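PDB 5XDC: thermophilic dibenzothiophene desulfurization enzyme C from Paenibacillus sp. A11-2, which probably catalyses the FMNH2- and oxygen-dependent oxidation of dibenzothiophene to its sulfoxide and then its sulfone, as a flavin monooxygenase of the DszC family. Local coordinates for residues L90-D102 with W113-N126. Numbering follows the deposited sequence.
Sequences LFGYHFSNFAYVD and WYPQAVRERWFLGN
H94, N97, F98 and D102 along one buried helix meet Y114, L124 and N126 in a helix-to-strand crossing of the acyl-CoA dehydrogenase fold. The axes of segments 90-102 and 124-126 cross at 86°, while 113-119 runs roughly antiparallel to 90-102, bridged by long side chains such as Y114. Histidine suits the crossing because both ring nitrogens work: with CG anti to the backbone N (chi1 164°), H94 ND1 accepts the L124 N-H in the ring plane, nearly straight (N to ND1 3.0 Å), while NE2 donates to L55 O. Branched, apolar L124 rests CD1 4.0 Å from F98 CB, and F123 turns its ring edge to L90 O. One turn on from H94, asparagine serves with both amide ends: N97 ND2 bonds L124 O weakly, and OD1 takes N126 ND2 at 2.9 Å, a bent bond tilted from the carbonyl plane although the amides are nearly parallel. Y114 offers F98 CE1 a flat face, 3.6 Å from Y114 CZ, and its OH donates to the anti lone pair of D102 OD1 at 2.7 Å. A phenylalanine here would probably keep the ring contact but leave D102 without this hydroxyl mate. N126 binds FMN in another structure of this protein; here, without flavin, N97 and S129 N engage both amide ends, consistent with a preformed site.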
# COMPACT_ATOMS: atom_id res chain seq x y z
N LEU B 90 -27.89 7.77 10.90
CA LEU B 90 -29.25 7.66 11.43
C LEU B 90 -30.24 7.45 10.30
O LEU B 90 -31.12 6.58 10.37
CB LEU B 90 -29.61 8.91 12.23
CG LEU B 90 -28.91 9.10 13.57
CD1 LEU B 90 -29.16 10.50 14.10
CD2 LEU B 90 -29.37 8.04 14.55
N PHE B 91 -30.11 8.25 9.25
CA PHE B 91 -30.96 8.16 8.07
C PHE B 91 -30.81 6.79 7.40
O PHE B 91 -31.80 6.09 7.14
CB PHE B 91 -30.58 9.32 7.15
CG PHE B 91 -31.40 9.44 5.89
CD1 PHE B 91 -32.68 9.97 5.93
CD2 PHE B 91 -30.85 9.10 4.67
CE1 PHE B 91 -33.42 10.12 4.77
CE2 PHE B 91 -31.60 9.25 3.49
CZ PHE B 91 -32.87 9.77 3.55
N GLY B 92 -29.57 6.34 7.19
CA GLY B 92 -29.36 5.03 6.58
C GLY B 92 -29.93 3.88 7.41
O GLY B 92 -30.56 2.96 6.88
N TYR B 93 -29.70 3.92 8.74
CA TYR B 93 -30.18 2.85 9.60
C TYR B 93 -31.70 2.79 9.62
O TYR B 93 -32.28 1.72 9.77
CB TYR B 93 -29.68 3.04 11.03
CG TYR B 93 -28.41 2.32 11.35
CD1 TYR B 93 -27.17 2.83 10.95
CD2 TYR B 93 -28.43 1.16 12.10
CE1 TYR B 93 -25.99 2.18 11.27
CE2 TYR B 93 -27.24 0.49 12.44
CZ TYR B 93 -26.02 1.01 12.01
OH TYR B 93 -24.82 0.38 12.33
N HIS B 94 -32.35 3.95 9.50
CA HIS B 94 -33.80 3.97 9.36
C HIS B 94 -34.24 3.06 8.21
O HIS B 94 -35.17 2.27 8.36
CB HIS B 94 -34.27 5.40 9.14
CG HIS B 94 -35.67 5.51 8.61
ND1 HIS B 94 -36.77 5.59 9.43
CD2 HIS B 94 -36.13 5.59 7.34
CE1 HIS B 94 -37.86 5.69 8.69
NE2 HIS B 94 -37.50 5.69 7.42
N PHE B 95 -33.54 3.12 7.07
CA PHE B 95 -33.91 2.26 5.96
C PHE B 95 -33.50 0.81 6.17
O PHE B 95 -34.17 -0.09 5.65
CB PHE B 95 -33.34 2.82 4.65
CG PHE B 95 -33.98 4.12 4.26
CD1 PHE B 95 -35.28 4.15 3.79
CD2 PHE B 95 -33.33 5.31 4.47
CE1 PHE B 95 -35.88 5.35 3.48
CE2 PHE B 95 -33.93 6.51 4.17
CZ PHE B 95 -35.22 6.53 3.67
N SER B 96 -32.43 0.54 6.92
CA SER B 96 -32.16 -0.84 7.31
C SER B 96 -33.29 -1.39 8.16
O SER B 96 -33.77 -2.51 7.93
CB SER B 96 -30.84 -0.93 8.08
OG SER B 96 -30.66 -2.22 8.63
N ASN B 97 -33.76 -0.60 9.12
CA ASN B 97 -34.88 -1.02 9.96
C ASN B 97 -36.14 -1.20 9.13
O ASN B 97 -36.85 -2.21 9.26
CB ASN B 97 -35.12 0.01 11.07
CG ASN B 97 -33.92 0.18 12.00
OD1 ASN B 97 -33.15 -0.75 12.20
ND2 ASN B 97 -33.77 1.37 12.56
N PHE B 98 -36.40 -0.26 8.23
CA PHE B 98 -37.55 -0.36 7.35
C PHE B 98 -37.47 -1.61 6.48
O PHE B 98 -38.47 -2.32 6.30
CB PHE B 98 -37.65 0.88 6.47
CG PHE B 98 -38.77 0.80 5.49
CD1 PHE B 98 -40.04 1.18 5.87
CD2 PHE B 98 -38.58 0.26 4.23
CE1 PHE B 98 -41.10 1.08 5.00
CE2 PHE B 98 -39.66 0.16 3.35
CZ PHE B 98 -40.90 0.57 3.74
N ALA B 99 -36.29 -1.90 5.93
CA ALA B 99 -36.14 -3.09 5.10
C ALA B 99 -36.50 -4.34 5.88
O ALA B 99 -37.16 -5.24 5.35
CB ALA B 99 -34.72 -3.18 4.56
N TYR B 100 -36.05 -4.45 7.13
CA TYR B 100 -36.39 -5.62 7.93
C TYR B 100 -37.90 -5.74 8.08
O TYR B 100 -38.47 -6.82 7.90
CB TYR B 100 -35.71 -5.55 9.30
CG TYR B 100 -35.77 -6.87 10.01
CD1 TYR B 100 -36.92 -7.27 10.71
CD2 TYR B 100 -34.71 -7.76 9.95
CE1 TYR B 100 -36.97 -8.50 11.33
CE2 TYR B 100 -34.75 -8.98 10.57
CZ TYR B 100 -35.90 -9.36 11.25
OH TYR B 100 -35.95 -10.59 11.86
N VAL B 101 -38.56 -4.63 8.41
CA VAL B 101 -40.01 -4.65 8.55
C VAL B 101 -40.66 -5.09 7.25
O VAL B 101 -41.55 -5.95 7.24
CB VAL B 101 -40.52 -3.27 9.00
CG1 VAL B 101 -42.06 -3.22 8.93
CG2 VAL B 101 -40.04 -2.94 10.41
N ASP B 102 -40.23 -4.51 6.13
CA ASP B 102 -40.86 -4.82 4.85
C ASP B 102 -40.68 -6.28 4.48
O ASP B 102 -41.56 -6.87 3.85
CB ASP B 102 -40.30 -3.93 3.75
CG ASP B 102 -41.21 -3.90 2.54
OD1 ASP B 102 -42.25 -3.23 2.62
OD2 ASP B 102 -40.88 -4.55 1.53
N TRP B 113 -49.21 -0.08 9.25
CA TRP B 113 -48.01 0.62 9.71
C TRP B 113 -47.57 1.70 8.73
O TRP B 113 -47.13 2.78 9.15
CB TRP B 113 -46.88 -0.38 9.92
CG TRP B 113 -46.69 -0.91 11.30
CD1 TRP B 113 -46.96 -0.28 12.48
CD2 TRP B 113 -46.14 -2.19 11.65
NE1 TRP B 113 -46.62 -1.09 13.54
CE2 TRP B 113 -46.12 -2.27 13.06
CE3 TRP B 113 -45.66 -3.27 10.91
CZ2 TRP B 113 -45.65 -3.39 13.73
CZ3 TRP B 113 -45.21 -4.38 11.58
CH2 TRP B 113 -45.21 -4.44 12.98
N TYR B 114 -47.64 1.44 7.42
CA TYR B 114 -46.97 2.38 6.53
C TYR B 114 -47.74 3.69 6.41
O TYR B 114 -47.13 4.76 6.43
CB TYR B 114 -46.75 1.73 5.16
CG TYR B 114 -45.70 0.64 5.15
CD1 TYR B 114 -45.07 0.23 6.33
CD2 TYR B 114 -45.32 0.03 3.97
CE1 TYR B 114 -44.12 -0.77 6.31
CE2 TYR B 114 -44.37 -0.97 3.95
CZ TYR B 114 -43.76 -1.36 5.13
OH TYR B 114 -42.81 -2.35 5.10
N PRO B 115 -49.07 3.68 6.32
CA PRO B 115 -49.77 4.98 6.36
C PRO B 115 -49.54 5.72 7.66
O PRO B 115 -49.45 6.95 7.68
CB PRO B 115 -51.25 4.58 6.18
CG PRO B 115 -51.20 3.33 5.43
CD PRO B 115 -49.99 2.59 5.96
N GLN B 116 -49.43 4.97 8.77
CA GLN B 116 -49.13 5.57 10.05
C GLN B 116 -47.75 6.21 10.04
O GLN B 116 -47.58 7.34 10.51
CB GLN B 116 -49.23 4.51 11.14
CG GLN B 116 -49.32 5.07 12.52
CD GLN B 116 -49.55 4.01 13.58
OE1 GLN B 116 -49.52 2.80 13.31
NE2 GLN B 116 -49.78 4.47 14.81
N ALA B 117 -46.77 5.50 9.50
CA ALA B 117 -45.41 6.02 9.41
C ALA B 117 -45.35 7.30 8.59
O ALA B 117 -44.55 8.21 8.88
CB ALA B 117 -44.49 4.96 8.81
N VAL B 118 -46.16 7.38 7.53
CA VAL B 118 -46.23 8.61 6.73
C VAL B 118 -46.88 9.73 7.54
O VAL B 118 -46.35 10.85 7.62
CB VAL B 118 -47.00 8.36 5.42
CG1 VAL B 118 -47.21 9.68 4.68
CG2 VAL B 118 -46.27 7.36 4.53
N ARG B 119 -48.04 9.46 8.13
CA ARG B 119 -48.81 10.49 8.83
C ARG B 119 -48.06 11.03 10.04
O ARG B 119 -48.05 12.24 10.29
CB ARG B 119 -50.17 9.90 9.24
CG ARG B 119 -50.99 10.73 10.19
CD ARG B 119 -52.32 10.02 10.55
NE ARG B 119 -52.56 8.80 9.76
CZ ARG B 119 -52.54 7.55 10.25
NH1 ARG B 119 -52.77 6.52 9.44
NH2 ARG B 119 -52.29 7.32 11.53
N GLU B 120 -47.44 10.14 10.80
CA GLU B 120 -46.76 10.50 12.04
C GLU B 120 -45.27 10.78 11.84
O GLU B 120 -44.58 11.06 12.81
CB GLU B 120 -46.95 9.38 13.07
CG GLU B 120 -48.44 9.09 13.38
CD GLU B 120 -48.64 8.06 14.48
OE1 GLU B 120 -47.65 7.62 15.10
OE2 GLU B 120 -49.81 7.69 14.73
N ARG B 121 -44.78 10.71 10.60
CA ARG B 121 -43.40 11.04 10.26
C ARG B 121 -42.41 10.21 11.09
O ARG B 121 -41.51 10.73 11.74
CB ARG B 121 -43.16 12.54 10.43
CG ARG B 121 -44.11 13.36 9.54
CD ARG B 121 -43.62 14.77 9.27
NE ARG B 121 -44.44 15.44 8.26
CZ ARG B 121 -44.25 15.37 6.94
NH1 ARG B 121 -43.24 14.66 6.42
NH2 ARG B 121 -45.07 16.02 6.13
N TRP B 122 -42.59 8.89 11.03
CA TRP B 122 -41.78 7.97 11.82
C TRP B 122 -40.32 7.96 11.38
O TRP B 122 -40.01 7.84 10.19
CB TRP B 122 -42.32 6.56 11.72
CG TRP B 122 -43.53 6.30 12.56
CD1 TRP B 122 -44.21 7.20 13.34
CD2 TRP B 122 -44.20 5.05 12.70
NE1 TRP B 122 -45.27 6.57 13.95
CE2 TRP B 122 -45.29 5.26 13.57
CE3 TRP B 122 -43.99 3.78 12.16
CZ2 TRP B 122 -46.15 4.22 13.93
CZ3 TRP B 122 -44.86 2.75 12.51
CH2 TRP B 122 -45.93 2.99 13.38
N PHE B 123 -39.43 8.05 12.36
CA PHE B 123 -37.99 7.87 12.22
C PHE B 123 -37.69 6.62 13.05
O PHE B 123 -37.89 6.63 14.27
CB PHE B 123 -37.27 9.11 12.73
CG PHE B 123 -35.91 9.36 12.12
CD1 PHE B 123 -35.03 8.33 11.86
CD2 PHE B 123 -35.51 10.66 11.84
CE1 PHE B 123 -33.77 8.60 11.33
CE2 PHE B 123 -34.26 10.92 11.32
CZ PHE B 123 -33.41 9.88 11.05
N LEU B 124 -37.30 5.53 12.39
CA LEU B 124 -37.17 4.23 13.05
C LEU B 124 -35.81 4.08 13.72
O LEU B 124 -34.79 4.52 13.17
CB LEU B 124 -37.36 3.08 12.04
CG LEU B 124 -38.68 3.04 11.25
CD1 LEU B 124 -38.63 1.95 10.19
CD2 LEU B 124 -39.84 2.79 12.19
N GLY B 125 -35.82 3.47 14.91
CA GLY B 125 -34.61 3.16 15.63
C GLY B 125 -34.42 1.66 15.82
O GLY B 125 -35.31 0.85 15.53
N ASN B 126 -33.23 1.29 16.31
CA ASN B 126 -32.78 -0.09 16.31
C ASN B 126 -32.36 -0.50 17.71
O ASN B 126 -31.59 0.21 18.36
CB ASN B 126 -31.61 -0.23 15.32
CG ASN B 126 -31.18 -1.65 15.13
OD1 ASN B 126 -30.24 -2.10 15.78
ND2 ASN B 126 -31.85 -2.36 14.23
O HOH W 1 -32.03 5.41 12.79